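Local coordinates for Cgl0159-like domain-containing protein (PDB 3FOK) that is of unknown function but folds as a TIM barrel and packs against other copies of itself in a multi-chain assembly, at residues E163-A168 / A210-D215; Q204-A209 / T219-P224; H167-A172 / L177-E182. All coordinates share one frame; numbering follows the deposited sequence.

All three contacts are buried, and they share the outer layer of one barrel. Contacts 2 and 3 are helix-on-strand pairs: helix 199-210 packs on strand 219-224, and helix 158-174 packs on strand 179-189. The two strands are neighbours in the sheet, and both interfaces are apolar, with contact 3 adding one backbone hydrogen bond at the turn. Contact 1 differs in kind. It sets helix 158-174 against the loop after helix 199-210, so it joins the helix of contact 3 to the connection between the two elements of contact 2. It lies furthest from the chain centre, about 19 Å, and salt bridges run from both its segments to a second subunit, which also packs on contact 2.

Contact 1: residues E163-A168 / A210-D215; sequences EATAHA and AGLGND
T165 and A166 of helix 158-174 pack against L212 and G213, in the loop joining helix 199-210 to strand 219-224. This is a buried helix-to-loop contact made by van der Waals touch alone, on the outer side of the barrel; no hydrogen bond crosses it. The methyl of T165 does the reaching: CG2 comes to 3.6 Å from L212 CD1, and the two side chains meet at a slant. Rotation about the first bond of T165 (chi1 -66°) sets OG1 beside the backbone N and sends CG2 toward the leucine, splitting the residue by polarity. Threonine suits the place because one small side chain offers a methyl to the loop while its oxygen is held by the T161 carbonyl, one turn back in the helix, and the OH of Y129. L212 leaves its backbone toward the helix and lays CD1 on T165. Beyond it the backbones close in: CA of A166 and CA of G213 are 4.2 Å apart, A166 CB lies 3.8 Å from G213 N, and the A166 carbonyl oxygen lies 3.7 Å from G213 CA. Two small residues suit such an approach. G213 also has a positive phi (113°), with backbone angles at which a beta carbon would be jammed against the carbonyl oxygen of L212, which calls for glycine. Toward a second subunit, E163 and D215 form salt bridges with R128 and R140 of that chain, and G213 makes backbone hydrogen bonds to it. Inward, T165 rests on T147 and V149 of strand 144-151, and L212 shares V149, so helix and loop lie side by side over the same strand.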
loop_
_atom_site.group_PDB
_atom_site.type_symbol
_atom_site.label_atom_id
_atom_site.label_comp_id
_atom_site.label_asym_id
_atom_site.label_seq_id
_atom_site.Cartn_x
_atom_site.Cartn_y
_atom_site.Cartn_z
ATOM N N GLU A 163 10.606 7.172 5.476
ATOM C CA GLU A 163 10.099 5.876 5.915
ATOM C C GLU A 163 10.784 4.707 5.207
ATOM O O GLU A 163 11.110 3.705 5.838
ATOM C CB GLU A 163 8.578 5.808 5.719
ATOM C CG GLU A 163 7.949 4.498 6.159
ATOM C CD GLU A 163 6.440 4.586 6.312
ATOM O OE1 GLU A 163 5.802 5.330 5.537
ATOM O OE2 GLU A 163 5.890 3.903 7.204
ATOM N N ALA A 164 11.013 4.837 3.906
ATOM C CA ALA A 164 11.665 3.773 3.149
ATOM C C ALA A 164 13.111 3.622 3.602
ATOM O O ALA A 164 13.650 2.510 3.626
ATOM C CB ALA A 164 11.614 4.078 1.661
ATOM N N THR A 165 13.744 4.742 3.952
ATOM C CA THR A 165 15.126 4.708 4.413
ATOM C C THR A 165 15.175 3.994 5.758
ATOM O O THR A 165 16.091 3.209 6.022
ATOM C CB THR A 165 15.706 6.130 4.573
ATOM O OG1 THR A 165 15.790 6.760 3.289
ATOM C CG2 THR A 165 17.090 6.076 5.201
ATOM N N ALA A 166 14.181 4.262 6.603
ATOM C CA ALA A 166 14.113 3.627 7.916
ATOM C C ALA A 166 14.007 2.117 7.729
ATOM O O ALA A 166 14.654 1.344 8.441
ATOM C CB ALA A 166 12.914 4.143 8.696
ATOM N N HIS A 167 13.196 1.696 6.764
ATOM C CA HIS A 167 13.028 0.275 6.496
ATOM C C HIS A 167 14.337 -0.333 5.998
ATOM O O HIS A 167 14.692 -1.449 6.376
ATOM C CB HIS A 167 11.912 0.059 5.469
ATOM C CG HIS A 167 10.540 0.372 5.992
ATOM N ND1 HIS A 167 10.323 0.865 7.261
ATOM C CD2 HIS A 167 9.317 0.261 5.420
ATOM C CE1 HIS A 167 9.028 1.044 7.449
ATOM N NE2 HIS A 167 8.395 0.686 6.346
ATOM N N ALA A 168 15.063 0.404 5.160
ATOM C CA ALA A 168 16.332 -0.090 4.639
ATOM C C ALA A 168 17.305 -0.336 5.795
ATOM O O ALA A 168 18.003 -1.346 5.821
ATOM C CB ALA A 168 16.927 0.909 3.661
ATOM N N ALA A 210 20.451 10.034 11.398
ATOM C CA ALA A 210 20.910 9.158 12.468
ATOM C C ALA A 210 19.751 8.476 13.185
ATOM O O ALA A 210 19.892 7.353 13.671
ATOM C CB ALA A 210 21.742 9.957 13.470
ATOM N N GLY A 211 18.608 9.155 13.251
ATOM C CA GLY A 211 17.456 8.591 13.933
ATOM C C GLY A 211 16.597 7.640 13.113
ATOM O O GLY A 211 15.591 7.135 13.612
ATOM N N LEU A 212 16.983 7.392 11.864
ATOM C CA LEU A 212 16.219 6.504 10.987
ATOM C C LEU A 212 16.619 5.044 11.181
ATOM O O LEU A 212 17.796 4.697 11.129
ATOM C CB LEU A 212 16.426 6.897 9.519
ATOM C CG LEU A 212 15.995 8.306 9.104
ATOM C CD1 LEU A 212 16.364 8.555 7.649
ATOM C CD2 LEU A 212 14.493 8.460 9.310
ATOM N N GLY A 213 15.628 4.185 11.389
ATOM C CA GLY A 213 15.904 2.775 11.594
ATOM C C GLY A 213 15.557 2.364 13.012
ATOM O O GLY A 213 15.451 3.214 13.892
ATOM N N ASN A 214 15.384 1.066 13.242
ATOM C CA ASN A 214 15.039 0.568 14.567
ATOM C C ASN A 214 16.266 0.034 15.287
ATOM O O ASN A 214 16.172 -0.550 16.366
ATOM C CB ASN A 214 13.979 -0.533 14.458
ATOM C CG ASN A 214 14.484 -1.769 13.731
ATOM O OD1 ASN A 214 13.760 -2.753 13.588
ATOM N ND2 ASN A 214 15.726 -1.728 13.276
ATOM N N ASP A 215 17.420 0.247 14.671
ATOM C CA ASP A 215 18.701 -0.189 15.204
ATOM C C ASP A 215 19.735 0.604 14.411
ATOM O O ASP A 215 19.916 0.370 13.220
ATOM C CB ASP A 215 18.889 -1.685 14.940
ATOM C CG ASP A 215 20.215 -2.219 15.463
ATOM O OD1 ASP A 215 21.118 -1.407 15.757
ATOM O OD2 ASP A 215 20.353 -3.457 15.572
#

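Contact 2: residues Q204-A209 / T219-P224; sequences QSVAIA and TWMKLP
V206 meets both M221 and L223, one with each methyl. CG1 faces the selenium of selenomethionine M221 (V206 CG1 to M221 SE, 4.1 Å), while CG2 sits at the fork of the leucine, 3.7 Å from L223 CD2, with the two side chains at about a right angle. One turn along the helix, A209 CB touches the M221 methyl, CE, at 4.1 Å. A small alanine suits this spot, since the long M221 chain fills the distance between the backbones, bent at chi2 (-75°) and again at chi3, bringing SE to V206 and CE to A209. M221 and L223 are two apart in the strand, so they point to the same side, and V206 and A209 share one face of the helix. Outside this shell, P183 of strand 179-189 packs on A209 and L223, and T240 of strand 240-243 on M221 and L223; backbone hydrogen bonds of M221 to P239 and L241 hold the strand in the sheet. K222, between the two apolar residues, pairs instead with E182. Segments 204-209 and 219-224 run antiparallel (160°), their axes approaching to 10.3 Å, the outer helix-on-strand layer of a TIM barrel.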
loop_
_atom_site.group_PDB
_atom_site.type_symbol
_atom_site.label_atom_id
_atom_site.label_comp_id
_atom_site.label_asym_id
_atom_site.label_seq_id
_atom_site.Cartn_x
_atom_site.Cartn_y
_atom_site.Cartn_z
ATOM N N GLN A 204 21.695 19.526 10.883
ATOM C CA GLN A 204 20.300 19.146 11.058
ATOM C C GLN A 204 19.976 17.858 10.298
ATOM O O GLN A 204 19.198 17.030 10.770
ATOM C CB GLN A 204 19.374 20.264 10.579
ATOM C CG GLN A 204 17.922 20.053 10.975
ATOM C CD GLN A 204 16.994 21.106 10.400
ATOM O OE1 GLN A 204 15.804 21.138 10.722
ATOM N NE2 GLN A 204 17.530 21.972 9.543
ATOM N N SER A 205 20.570 17.693 9.120
ATOM C CA SER A 205 20.319 16.506 8.313
ATOM C C SER A 205 20.892 15.262 8.979
ATOM O O SER A 205 20.317 14.178 8.883
ATOM C CB SER A 205 20.911 16.666 6.903
ATOM O OG SER A 205 22.323 16.647 6.915
ATOM N N VAL A 206 22.024 15.419 9.653
ATOM C CA VAL A 206 22.652 14.293 10.329
ATOM C C VAL A 206 21.810 13.840 11.516
ATOM O O VAL A 206 21.614 12.640 11.724
ATOM C CB VAL A 206 24.061 14.659 10.822
ATOM C CG1 VAL A 206 24.641 13.522 11.625
ATOM C CG2 VAL A 206 24.961 14.961 9.635
ATOM N N ALA A 207 21.310 14.799 12.289
ATOM C CA ALA A 207 20.485 14.480 13.454
ATOM C C ALA A 207 19.238 13.707 13.032
ATOM O O ALA A 207 18.763 12.832 13.754
ATOM C CB ALA A 207 20.089 15.753 14.183
ATOM N N ILE A 208 18.719 14.027 11.852
ATOM C CA ILE A 208 17.535 13.361 11.334
ATOM C C ILE A 208 17.869 11.972 10.804
ATOM O O ILE A 208 17.236 10.988 11.185
ATOM C CB ILE A 208 16.873 14.198 10.209
ATOM C CG1 ILE A 208 16.299 15.492 10.797
ATOM C CG2 ILE A 208 15.776 13.385 9.526
ATOM C CD1 ILE A 208 15.808 16.474 9.767
ATOM N N ALA A 209 18.870 11.891 9.935
ATOM C CA ALA A 209 19.267 10.610 9.355
ATOM C C ALA A 209 19.668 9.592 10.422
ATOM O O ALA A 209 19.274 8.430 10.362
ATOM C CB ALA A 209 20.416 10.815 8.370
ATOM N N THR A 219 24.958 1.908 11.020
ATOM C CA THR A 219 24.847 3.007 10.081
ATOM C C THR A 219 26.015 3.984 10.098
ATOM O O THR A 219 26.500 4.392 11.149
ATOM C CB THR A 219 23.513 3.773 10.273
ATOM O OG1 THR A 219 23.738 4.953 11.047
ATOM C CG2 THR A 219 22.494 2.893 10.986
ATOM N N TRP A 220 26.459 4.330 8.895
ATOM C CA TRP A 220 27.556 5.258 8.668
ATOM C C TRP A 220 26.975 6.511 8.032
ATOM O O TRP A 220 25.834 6.521 7.580
ATOM C CB TRP A 220 28.576 4.658 7.697
ATOM C CG TRP A 220 29.408 3.551 8.250
ATOM C CD1 TRP A 220 28.966 2.424 8.873
ATOM C CD2 TRP A 220 30.835 3.451 8.202
ATOM N NE1 TRP A 220 30.029 1.622 9.219
ATOM C CE2 TRP A 220 31.190 2.230 8.819
ATOM C CE3 TRP A 220 31.852 4.274 7.696
ATOM C CZ2 TRP A 220 32.517 1.810 8.946
ATOM C CZ3 TRP A 220 33.176 3.858 7.819
ATOM C CH2 TRP A 220 33.495 2.636 8.441
HETATM N N MSE A 221 27.775 7.564 7.990
HETATM C CA MSE A 221 27.359 8.819 7.390
HETATM C C MSE A 221 28.293 9.128 6.231
HETATM O O MSE A 221 29.493 8.865 6.294
HETATM C CB MSE A 221 27.432 9.962 8.410
HETATM C CG MSE A 221 26.435 9.880 9.552
HETATM SE SE MSE A 221 24.630 10.358 9.039
HETATM C CE MSE A 221 23.811 8.621 9.099
ATOM N N LYS A 222 27.724 9.669 5.164
ATOM C CA LYS A 222 28.486 10.065 3.989
ATOM C C LYS A 222 28.142 11.547 3.919
ATOM O O LYS A 222 27.054 11.918 3.485
ATOM C CB LYS A 222 27.979 9.316 2.757
ATOM C CG LYS A 222 28.771 9.550 1.481
ATOM C CD LYS A 222 28.130 8.781 0.333
ATOM C CE LYS A 222 28.743 9.133 -1.007
ATOM N NZ LYS A 222 27.949 8.546 -2.121
ATOM N N LEU A 223 29.061 12.389 4.380
ATOM C CA LEU A 223 28.822 13.825 4.420
ATOM C C LEU A 223 29.676 14.659 3.479
ATOM O O LEU A 223 30.736 14.225 3.028
ATOM C CB LEU A 223 29.036 14.336 5.847
ATOM C CG LEU A 223 28.325 13.598 6.983
ATOM C CD1 LEU A 223 28.704 14.236 8.305
ATOM C CD2 LEU A 223 26.823 13.641 6.778
ATOM N N PRO A 224 29.208 15.880 3.168
ATOM C CA PRO A 224 29.933 16.791 2.281
ATOM C C PRO A 224 30.893 17.634 3.117
ATOM O O PRO A 224 30.565 18.007 4.247
ATOM C CB PRO A 224 28.814 17.629 1.681
ATOM C CG PRO A 224 27.900 17.794 2.850
ATOM C CD PRO A 224 27.852 16.393 3.440
#

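Contact 3: residues H167-A172 / L177-E182; sequences HAVNEA and LPIMLE
The flat groups meeting here are the peptide units of A172 and L177. The carbonyl of A172 accepts the N-H of L177, with 2.8 Å between A172 O and L177 N and a nearly straight N-H...O angle of 168°. The donor does not lie in the plane of the carbonyl but is tilted 27° from it. The same oxygen is also met by L177 CB, and the carbonyl of L177 lies against the methyl of A172 (L177 O to A172 CB, 3.5 Å). The N-H donor lies five residues after the acceptor, and the bond closes the turn that brings the chain from helix 158-174 into strand 179-189, satisfying two backbone groups in a buried place.

Past the turn the contact becomes apolar. A172 CB packs on the branch point of I179, 3.7 Å from its CB, and an alanine suits this position because it lets the isoleucine come close to the helix. I179 extends its long branch away from its backbone N (chi1 -178°), which carries CD1 along the helix to A168 CB at 4.2 Å and V169 CG2 at 4.0 Å. V169 meets I179 at about a right angle and uses the same methyl for the next residue on this face of the strand, with V169 CG2 4.2 Å from L181 CD2. Valine on the helix and isoleucine on the strand thus each offer a methyl to the other.

M137 of helix 134-140 packs on L177, and T219 of the next strand on V169 and I179. E182 takes the other face of the strand, bridged to K146 and K222. With the axes of 167-172 and 179-182 approaching to 9.6 Å and their directions nearly opposed, this is the second half of the right-handed beta-alpha-beta unit 144-151, 158-174, 179-189, the repeating element of a TIM barrel.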
loop_
_atom_site.group_PDB
_atom_site.type_symbol
_atom_site.label_atom_id
_atom_site.label_comp_id
_atom_site.label_asym_id
_atom_site.label_seq_id
_atom_site.Cartn_x
_atom_site.Cartn_y
_atom_site.Cartn_z
ATOM N N HIS A 167 13.196 1.696 6.764
ATOM C CA HIS A 167 13.028 0.275 6.496
ATOM C C HIS A 167 14.337 -0.333 5.998
ATOM O O HIS A 167 14.692 -1.449 6.376
ATOM C CB HIS A 167 11.912 0.059 5.469
ATOM C CG HIS A 167 10.540 0.372 5.992
ATOM N ND1 HIS A 167 10.323 0.865 7.261
ATOM C CD2 HIS A 167 9.317 0.261 5.420
ATOM C CE1 HIS A 167 9.028 1.044 7.449
ATOM N NE2 HIS A 167 8.395 0.686 6.346
ATOM N N ALA A 168 15.063 0.404 5.160
ATOM C CA ALA A 168 16.332 -0.090 4.639
ATOM C C ALA A 168 17.305 -0.336 5.795
ATOM O O ALA A 168 18.003 -1.346 5.821
ATOM C CB ALA A 168 16.927 0.909 3.661
ATOM N N VAL A 169 17.344 0.589 6.750
ATOM C CA VAL A 169 18.226 0.445 7.898
ATOM C C VAL A 169 17.782 -0.747 8.744
ATOM O O VAL A 169 18.619 -1.497 9.246
ATOM C CB VAL A 169 18.240 1.726 8.765
ATOM C CG1 VAL A 169 19.103 1.507 10.001
ATOM C CG2 VAL A 169 18.784 2.892 7.953
ATOM N N ASN A 170 16.468 -0.919 8.902
ATOM C CA ASN A 170 15.944 -2.046 9.670
ATOM C C ASN A 170 16.559 -3.325 9.122
ATOM O O ASN A 170 17.158 -4.111 9.854
ATOM C CB ASN A 170 14.424 -2.158 9.527
ATOM C CG ASN A 170 13.670 -1.069 10.270
ATOM O OD1 ASN A 170 12.439 -1.003 10.206
ATOM N ND2 ASN A 170 14.396 -0.214 10.981
ATOM N N GLU A 171 16.403 -3.518 7.817
ATOM C CA GLU A 171 16.916 -4.704 7.140
ATOM C C GLU A 171 18.434 -4.815 7.167
ATOM O O GLU A 171 18.977 -5.890 7.426
ATOM C CB GLU A 171 16.436 -4.735 5.689
ATOM C CG GLU A 171 14.939 -4.941 5.527
ATOM C CD GLU A 171 14.526 -5.060 4.076
ATOM O OE1 GLU A 171 15.025 -5.978 3.393
ATOM O OE2 GLU A 171 13.708 -4.237 3.617
ATOM N N ALA A 172 19.122 -3.713 6.896
ATOM C CA ALA A 172 20.578 -3.734 6.891
ATOM C C ALA A 172 21.125 -4.108 8.269
ATOM O O ALA A 172 22.014 -4.951 8.383
ATOM C CB ALA A 172 21.124 -2.383 6.458
ATOM N N LEU A 177 24.676 -5.754 8.070
ATOM C CA LEU A 177 25.266 -5.192 6.866
ATOM C C LEU A 177 25.442 -3.692 7.063
ATOM O O LEU A 177 24.464 -2.973 7.221
ATOM C CB LEU A 177 24.342 -5.437 5.670
ATOM C CG LEU A 177 24.760 -4.777 4.358
ATOM C CD1 LEU A 177 25.992 -5.483 3.817
ATOM C CD2 LEU A 177 23.622 -4.839 3.358
ATOM N N PRO A 178 26.690 -3.205 7.063
ATOM C CA PRO A 178 26.910 -1.769 7.248
ATOM C C PRO A 178 26.114 -0.973 6.223
ATOM O O PRO A 178 26.073 -1.334 5.045
ATOM C CB PRO A 178 28.415 -1.624 7.053
ATOM C CG PRO A 178 28.945 -2.933 7.549
ATOM C CD PRO A 178 27.972 -3.919 6.934
ATOM N N ILE A 179 25.469 0.099 6.673
ATOM C CA ILE A 179 24.681 0.925 5.772
ATOM C C ILE A 179 25.055 2.403 5.893
ATOM O O ILE A 179 24.997 3.011 6.963
ATOM C CB ILE A 179 23.166 0.719 6.005
ATOM C CG1 ILE A 179 22.371 1.561 5.005
ATOM C CG2 ILE A 179 22.809 1.048 7.446
ATOM C CD1 ILE A 179 20.892 1.250 4.991
HETATM N N MSE A 180 25.437 2.949 4.748
HETATM C CA MSE A 180 25.900 4.320 4.565
HETATM C C MSE A 180 24.753 5.251 4.136
HETATM O O MSE A 180 24.134 5.032 3.095
HETATM C CB MSE A 180 26.976 4.259 3.477
HETATM C CG MSE A 180 27.876 5.445 3.277
HETATM SE SE MSE A 180 28.923 5.052 1.670
HETATM C CE MSE A 180 30.065 3.649 2.364
ATOM N N LEU A 181 24.464 6.278 4.931
ATOM C CA LEU A 181 23.402 7.218 4.580
ATOM C C LEU A 181 24.007 8.561 4.172
ATOM O O LEU A 181 24.849 9.111 4.889
ATOM C CB LEU A 181 22.445 7.440 5.760
ATOM C CG LEU A 181 21.728 6.257 6.417
ATOM C CD1 LEU A 181 20.714 6.796 7.417
ATOM C CD2 LEU A 181 21.030 5.407 5.374
ATOM N N GLU A 182 23.576 9.082 3.024
ATOM C CA GLU A 182 24.058 10.369 2.533
ATOM C C GLU A 182 22.917 11.361 2.724
ATOM O O GLU A 182 22.023 11.458 1.885
ATOM C CB GLU A 182 24.425 10.277 1.049
ATOM C CG GLU A 182 25.221 11.472 0.525
ATOM C CD GLU A 182 25.529 11.370 -0.963
ATOM O OE1 GLU A 182 25.862 10.261 -1.434
ATOM O OE2 GLU A 182 25.454 12.402 -1.662
#